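Local coordinates for MIP07328p (Drosophila melanogaster, PDB 6FKK), which acts as a semaphorin guidance cue with chemorepellent activity, its extracellular sema domain probably engaging a receptor to steer growing axons, at residues T25-I30 against V465-L470. Numbering follows the deposited sequence.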
loop_
_atom_site.group_PDB
_atom_site.type_symbol
_atom_site.label_atom_id
_atom_site.label_comp_id
_atom_site.label_asym_id
_atom_site.label_seq_id
_atom_site.Cartn_x
_atom_site.Cartn_y
_atom_site.Cartn_z
ATOM N N THR A 25 8.375 17.686 12.974
ATOM C CA THR A 25 9.628 17.337 12.319
ATOM C C THR A 25 9.934 15.846 12.371
ATOM O O THR A 25 10.945 15.422 11.808
ATOM C CB THR A 25 10.779 18.115 12.966
ATOM O OG1 THR A 25 10.855 17.789 14.359
ATOM C CG2 THR A 25 10.560 19.612 12.819
ATOM N N ASP A 26 9.089 15.043 13.025
ATOM C CA ASP A 26 9.461 13.661 13.306
ATOM C C ASP A 26 9.324 12.781 12.071
ATOM O O ASP A 26 10.131 11.865 11.868
ATOM C CB ASP A 26 8.628 13.110 14.463
ATOM C CG ASP A 26 8.931 13.807 15.786
ATOM O OD1 ASP A 26 9.670 14.811 15.783
ATOM O OD2 ASP A 26 8.428 13.346 16.831
ATOM N N TYR A 27 8.318 13.045 11.240
ATOM C CA TYR A 27 8.032 12.266 10.037
ATOM C C TYR A 27 7.923 10.775 10.366
ATOM O O TYR A 27 8.796 9.967 10.051
ATOM C CB TYR A 27 9.088 12.520 8.958
ATOM C CG TYR A 27 9.003 13.890 8.327
ATOM C CD1 TYR A 27 7.932 14.232 7.515
ATOM C CD2 TYR A 27 10.000 14.835 8.532
ATOM C CE1 TYR A 27 7.851 15.479 6.929
ATOM C CE2 TYR A 27 9.928 16.085 7.949
ATOM C CZ TYR A 27 8.851 16.401 7.149
ATOM O OH TYR A 27 8.775 17.646 6.566
ATOM N N PHE A 28 6.818 10.438 11.028
ATOM C CA PHE A 28 6.584 9.064 11.454
ATOM C C PHE A 28 6.397 8.138 10.255
ATOM O O PHE A 28 5.931 8.547 9.187
ATOM C CB PHE A 28 5.352 8.984 12.360
ATOM C CG PHE A 28 5.584 9.503 13.753
ATOM C CD1 PHE A 28 6.834 9.421 14.340
ATOM C CD2 PHE A 28 4.548 10.071 14.476
ATOM C CE1 PHE A 28 7.049 9.896 15.622
ATOM C CE2 PHE A 28 4.757 10.550 15.757
ATOM C CZ PHE A 28 6.010 10.462 16.330
ATOM N N LYS A 29 6.764 6.873 10.449
ATOM C CA LYS A 29 6.574 5.829 9.449
ATOM C C LYS A 29 6.389 4.502 10.168
ATOM O O LYS A 29 7.184 4.158 11.047
ATOM C CB LYS A 29 7.765 5.752 8.486
ATOM C CG LYS A 29 7.770 4.526 7.580
ATOM C CD LYS A 29 6.824 4.678 6.398
ATOM C CE LYS A 29 6.869 3.445 5.501
ATOM N NZ LYS A 29 8.252 3.140 5.026
ATOM N N ILE A 30 5.344 3.768 9.802
ATOM C CA ILE A 30 5.063 2.479 10.424
ATOM C C ILE A 30 5.981 1.427 9.818
ATOM O O ILE A 30 6.052 1.278 8.593
ATOM C CB ILE A 30 3.584 2.097 10.249
ATOM C CG1 ILE A 30 2.679 3.131 10.922
ATOM C CG2 ILE A 30 3.321 0.713 10.821
ATOM C CD1 ILE A 30 2.876 3.240 12.421
ATOM N N VAL A 465 -2.356 7.619 11.004
ATOM C CA VAL A 465 -0.946 7.972 11.128
ATOM C C VAL A 465 -0.673 9.205 10.278
ATOM O O VAL A 465 -0.883 9.184 9.059
ATOM C CB VAL A 465 -0.030 6.812 10.707
ATOM C CG1 VAL A 465 1.429 7.222 10.824
ATOM C CG2 VAL A 465 -0.318 5.579 11.547
ATOM N N SER A 466 -0.202 10.271 10.918
ATOM C CA SER A 466 0.260 11.467 10.233
ATOM C C SER A 466 1.782 11.536 10.327
ATOM O O SER A 466 2.441 10.592 10.777
ATOM C CB SER A 466 -0.401 12.714 10.821
ATOM O OG SER A 466 0.149 13.031 12.089
ATOM N N ASP A 467 2.345 12.668 9.901
ATOM C CA ASP A 467 3.793 12.830 9.974
ATOM C C ASP A 467 4.276 12.848 11.417
ATOM O O ASP A 467 5.352 12.325 11.725
ATOM C CB ASP A 467 4.223 14.105 9.251
ATOM C CG ASP A 467 4.357 13.911 7.755
ATOM O OD1 ASP A 467 4.614 12.767 7.319
ATOM O OD2 ASP A 467 4.209 14.907 7.018
ATOM N N GLY A 468 3.493 13.430 12.319
ATOM C CA GLY A 468 3.945 13.559 13.690
ATOM C C GLY A 468 2.945 13.140 14.745
ATOM O O GLY A 468 2.974 13.669 15.861
ATOM N N SER A 469 2.067 12.190 14.428
ATOM C CA SER A 469 1.084 11.749 15.409
ATOM C C SER A 469 0.479 10.417 14.993
ATOM O O SER A 469 0.383 10.103 13.803
ATOM C CB SER A 469 -0.029 12.787 15.593
ATOM O OG SER A 469 -0.805 12.914 14.413
ATOM N N LEU A 470 0.082 9.640 15.998
ATOM C CA LEU A 470 -0.797 8.491 15.833
ATOM C C LEU A 470 -2.088 8.786 16.579
ATOM O O LEU A 470 -2.051 9.204 17.741
ATOM C CB LEU A 470 -0.168 7.204 16.376
ATOM C CG LEU A 470 1.252 6.812 15.971
ATOM C CD1 LEU A 470 1.572 5.429 16.510
ATOM C CD2 LEU A 470 1.424 6.857 14.466
#
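With CG turned beside the backbone N, opposite the carbonyl carbon (chi1 -75°), Phe28 carries its ring over to the turn 466-469, where CD2 and CE2 meet the peptide between Gly468 and Ser469. Ser469 N lies near the ring plane, at its edge, 3.3 Å from Phe28 CD2. Phe28 also ties the two backbones together: its N donates a nearly straight hydrogen bond (168°) to Asp467 O. Next to it in the chain, Tyr27 sets CD1 3.6 Å from Asp467 CG, with ring and carboxylate planes 69° apart; Asp467 OD2 forms a salt bridge with Arg451 NH2, which probably helps hold the carboxylate beside the ring. Further along, Ile30 CG1 packs 3.9 Å from Val465 CG2, and Ile30 CD1 approaches Leu470 CD2 at 4.4 Å. Val40 of strand 37-41 and Phe20 of strand 18-21 extend this apolar layer. The turn is braced from within by a hydrogen bond between Ser466 OG and Ser469 OG. The example illustrates how a beta-propeller closes: the hairpin 461-474 belongs to a blade whose outer strand, 18-21, comes from the N-terminus, and here that blade packs against the next, beginning with strand 29-33, as in the sema domain fold.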